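Local coordinates for protein Hydrogenase/urease maturation factor HypB (Helicobacter pylori, PDB 4LPS) that hydrolyses GTP slowly and is required for nickel insertion into [NiFe] hydrogenase and for maturation of urease, at residues M152-L157 with E222-F227. Residues are numbered along the deposited sequence; the frame is centred on the assembly and turned at random.
Sequences MNIVLL and EDFKNF
Phe-227 of helix 218-234 reaches across to the end of Met-152 on strand 152-158, and about one turn earlier Phe-224 meets Ile-154. The touching is done by the far ends of the side chains, and the backbones stay well apart: the CA atoms of Ile-154 and Phe-224 are 11.3 Å from each other. At the first pair the methyl CE of Met-152 comes obliquely to the outer part of the ring, 3.7 Å from CZ of Phe-227, with CE2 almost as near. A bend at the last torsion of the methionine (chi3 76°) swings CE out of line with its otherwise extended chain. SD of Met-152 lies 5.3 Å from the centroid of the Phe-227 ring, a Met-aromatic contact that is also oblique. Ile-154 and Phe-224 approach from opposite directions, CD1 of Ile-154 lying 3.8 Å from CZ of Phe-224, at the ring edge and near its plane. Both phenylalanines have CG anti to the backbone N (chi1 179° in Phe-224), sending the rings off the helix toward the sheet. Phe-211 joins them, edge-to-face with Phe-224 and inclined to Phe-227, while Ile-180 packs on both Ile-154 and Phe-224. This largely buried apolar layer lays helix 218-234 against one face of the parallel sheet of the P-loop G-domain, where strand 152-158 runs between strands 47-52 and 178-182.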
ATOM      1  N   MET A 152       3.253  -7.080  -3.627  1.00 12.86           N
ATOM      2  CA  MET A 152       1.845  -7.030  -3.258  1.00 12.64           C
ATOM      3  C   MET A 152       1.267  -5.648  -3.497  1.00 13.77           C
ATOM      4  O   MET A 152       1.902  -4.628  -3.215  1.00 13.48           O
ATOM      5  CB  MET A 152       1.631  -7.419  -1.790  1.00 12.96           C
ATOM      6  CG  MET A 152       2.155  -8.788  -1.389  1.00 13.92           C
ATOM      7  SD  MET A 152       1.635  -9.237   0.284  1.00 20.02           S
ATOM      8  CE  MET A 152      -0.077  -9.682  -0.016  1.00 14.41           C
ATOM      9  N   ASN A 153       0.051  -5.635  -4.026  1.00 15.27           N
ATOM     10  CA  ASN A 153      -0.731  -4.418  -4.135  1.00 11.26           C
ATOM     11  C   ASN A 153      -1.915  -4.530  -3.188  1.00 12.37           C
ATOM     12  O   ASN A 153      -2.768  -5.404  -3.339  1.00 15.01           O
ATOM     13  CB  ASN A 153      -1.186  -4.195  -5.576  1.00 11.06           C
ATOM     14  CG  ASN A 153      -0.030  -4.197  -6.553  1.00 11.14           C
ATOM     15  OD1 ASN A 153       0.662  -3.191  -6.718  1.00 11.83           O
ATOM     16  ND2 ASN A 153       0.194  -5.334  -7.201  1.00 11.75           N
ATOM     17  N   ILE A 154      -1.948  -3.654  -2.193  1.00 10.72           N
ATOM     18  CA  ILE A 154      -2.941  -3.748  -1.135  1.00 11.76           C
ATOM     19  C   ILE A 154      -3.833  -2.510  -1.105  1.00 13.23           C
ATOM     20  O   ILE A 154      -3.347  -1.376  -1.147  1.00  9.86           O
ATOM     21  CB  ILE A 154      -2.261  -3.959   0.226  1.00 11.01           C
ATOM     22  CG1 ILE A 154      -1.453  -5.262   0.193  1.00 17.98           C
ATOM     23  CG2 ILE A 154      -3.295  -3.995   1.344  1.00 11.12           C
ATOM     24  CD1 ILE A 154      -0.475  -5.429   1.342  1.00 12.02           C
ATOM     25  N   VAL A 155      -5.141  -2.744  -1.052  1.00 12.54           N
ATOM     26  CA  VAL A 155      -6.125  -1.672  -1.117  1.00 11.99           C
ATOM     27  C   VAL A 155      -6.850  -1.466   0.215  1.00 14.87           C
ATOM     28  O   VAL A 155      -7.358  -2.417   0.809  1.00 10.64           O
ATOM     29  CB  VAL A 155      -7.169  -1.946  -2.218  1.00 10.47           C
ATOM     30  CG1 VAL A 155      -8.183  -0.818  -2.282  1.00 10.27           C
ATOM     31  CG2 VAL A 155      -6.482  -2.112  -3.569  1.00 10.53           C
ATOM     32  N   LEU A 156      -6.884  -0.220   0.682  1.00 12.75           N
ATOM     33  CA  LEU A 156      -7.666   0.127   1.863  1.00 10.02           C
ATOM     34  C   LEU A 156      -9.039   0.645   1.468  1.00 11.82           C
ATOM     35  O   LEU A 156      -9.169   1.463   0.557  1.00 11.73           O
ATOM     36  CB  LEU A 156      -6.953   1.176   2.725  1.00  9.54           C
ATOM     37  CG  LEU A 156      -5.764   0.768   3.598  1.00 11.43           C
ATOM     38  CD1 LEU A 156      -4.513   0.476   2.779  1.00 12.17           C
ATOM     39  CD2 LEU A 156      -5.485   1.856   4.625  1.00 11.76           C
ATOM     40  N   LEU A 157     -10.063   0.133   2.138  1.00 11.84           N
ATOM     41  CA  LEU A 157     -11.398   0.709   2.061  1.00 12.21           C
ATOM     42  C   LEU A 157     -11.805   1.108   3.470  1.00 15.07           C
ATOM     43  O   LEU A 157     -11.969   0.249   4.338  1.00 15.14           O
ATOM     44  CB  LEU A 157     -12.403  -0.281   1.464  1.00 11.01           C
ATOM     45  CG  LEU A 157     -13.874   0.139   1.530  1.00 13.26           C
ATOM     46  CD1 LEU A 157     -14.089   1.461   0.812  1.00 17.50           C
ATOM     47  CD2 LEU A 157     -14.788  -0.939   0.956  1.00 15.13           C
ATOM     48  N   GLU A 222      -0.843  -5.755  14.444  1.00 27.06           N
ATOM     49  CA  GLU A 222       0.076  -6.861  14.669  1.00 26.24           C
ATOM     50  C   GLU A 222      -0.228  -8.043  13.753  1.00 25.02           C
ATOM     51  O   GLU A 222       0.686  -8.685  13.235  1.00 25.85           O
ATOM     52  CB  GLU A 222       0.015  -7.291  16.136  1.00 32.45           C
ATOM     53  CG  GLU A 222       0.944  -8.432  16.509  1.00 38.02           C
ATOM     54  CD  GLU A 222       1.045  -8.623  18.009  1.00 47.22           C
ATOM     55  OE1 GLU A 222       2.180  -8.658  18.532  1.00 52.27           O
ATOM     56  OE2 GLU A 222      -0.012  -8.744  18.666  1.00 48.11           O
ATOM     57  N   ASP A 223      -1.513  -8.331  13.563  1.00 24.24           N
ATOM     58  CA  ASP A 223      -1.920  -9.432  12.701  1.00 24.11           C
ATOM     59  C   ASP A 223      -1.533  -9.162  11.253  1.00 22.08           C
ATOM     60  O   ASP A 223      -1.071 -10.061  10.549  1.00 23.49           O
ATOM     61  CB  ASP A 223      -3.427  -9.676  12.812  1.00 25.74           C
ATOM     62  CG  ASP A 223      -3.814 -10.362  14.109  1.00 33.96           C
ATOM     63  OD1 ASP A 223      -2.903 -10.768  14.863  1.00 37.89           O
ATOM     64  OD2 ASP A 223      -5.030 -10.486  14.381  1.00 34.94           O
ATOM     65  N   PHE A 224      -1.719  -7.920  10.815  1.00 19.31           N
ATOM     66  CA  PHE A 224      -1.420  -7.554   9.435  1.00 17.25           C
ATOM     67  C   PHE A 224       0.087  -7.554   9.212  1.00 19.95           C
ATOM     68  O   PHE A 224       0.564  -7.931   8.141  1.00 17.98           O
ATOM     69  CB  PHE A 224      -2.016  -6.185   9.083  1.00 17.67           C
ATOM     70  CG  PHE A 224      -1.726  -5.745   7.674  1.00 19.51           C
ATOM     71  CD1 PHE A 224      -2.263  -6.436   6.597  1.00 19.40           C
ATOM     72  CD2 PHE A 224      -0.906  -4.653   7.426  1.00 16.76           C
ATOM     73  CE1 PHE A 224      -1.992  -6.044   5.293  1.00 16.80           C
ATOM     74  CE2 PHE A 224      -0.630  -4.253   6.127  1.00 12.71           C
ATOM     75  CZ  PHE A 224      -1.173  -4.950   5.057  1.00 12.54           C
ATOM     76  N   LYS A 225       0.829  -7.116  10.225  1.00 20.55           N
ATOM     77  CA  LYS A 225       2.288  -7.118  10.175  1.00 22.85           C
ATOM     78  C   LYS A 225       2.833  -8.533   9.989  1.00 23.87           C
ATOM     79  O   LYS A 225       3.723  -8.764   9.168  1.00 19.36           O
ATOM     80  CB  LYS A 225       2.861  -6.484  11.452  1.00 24.79           C
ATOM     81  CG  LYS A 225       4.387  -6.415  11.531  1.00 22.13           C
ATOM     82  CD  LYS A 225       5.005  -7.645  12.193  1.00 21.87           C
ATOM     83  CE  LYS A 225       4.659  -7.724  13.666  1.00 23.12           C
ATOM     84  NZ  LYS A 225       5.274  -8.922  14.305  1.00 25.17           N
ATOM     85  N   ASN A 226       2.299  -9.474  10.763  1.00 20.10           N
ATOM     86  CA  ASN A 226       2.738 -10.862  10.690  1.00 23.26           C
ATOM     87  C   ASN A 226       2.383 -11.481   9.348  1.00 20.50           C
ATOM     88  O   ASN A 226       3.123 -12.310   8.821  1.00 22.10           O
ATOM     89  CB  ASN A 226       2.123 -11.685  11.825  1.00 23.09           C
ATOM     90  CG  ASN A 226       2.762 -11.397  13.170  1.00 28.73           C
ATOM     91  OD1 ASN A 226       3.929 -11.014  13.245  1.00 29.44           O
ATOM     92  ND2 ASN A 226       1.998 -11.588  14.241  1.00 25.90           N
ATOM     93  N   PHE A 227       1.241 -11.069   8.805  1.00 19.40           N
ATOM     94  CA  PHE A 227       0.827 -11.454   7.463  1.00 21.30           C
ATOM     95  C   PHE A 227       1.862 -11.039   6.425  1.00 18.84           C
ATOM     96  O   PHE A 227       2.246 -11.831   5.562  1.00 18.05           O
ATOM     97  CB  PHE A 227      -0.535 -10.831   7.142  1.00 19.87           C
ATOM     98  CG  PHE A 227      -0.926 -10.919   5.695  1.00 21.48           C
ATOM     99  CD1 PHE A 227      -1.355 -12.120   5.149  1.00 23.82           C
ATOM    100  CD2 PHE A 227      -0.884  -9.794   4.886  1.00 19.17           C
ATOM    101  CE1 PHE A 227      -1.719 -12.199   3.817  1.00 22.75           C
ATOM    102  CE2 PHE A 227      -1.247  -9.864   3.554  1.00 22.87           C
ATOM    103  CZ  PHE A 227      -1.667 -11.069   3.019  1.00 22.27           C
TER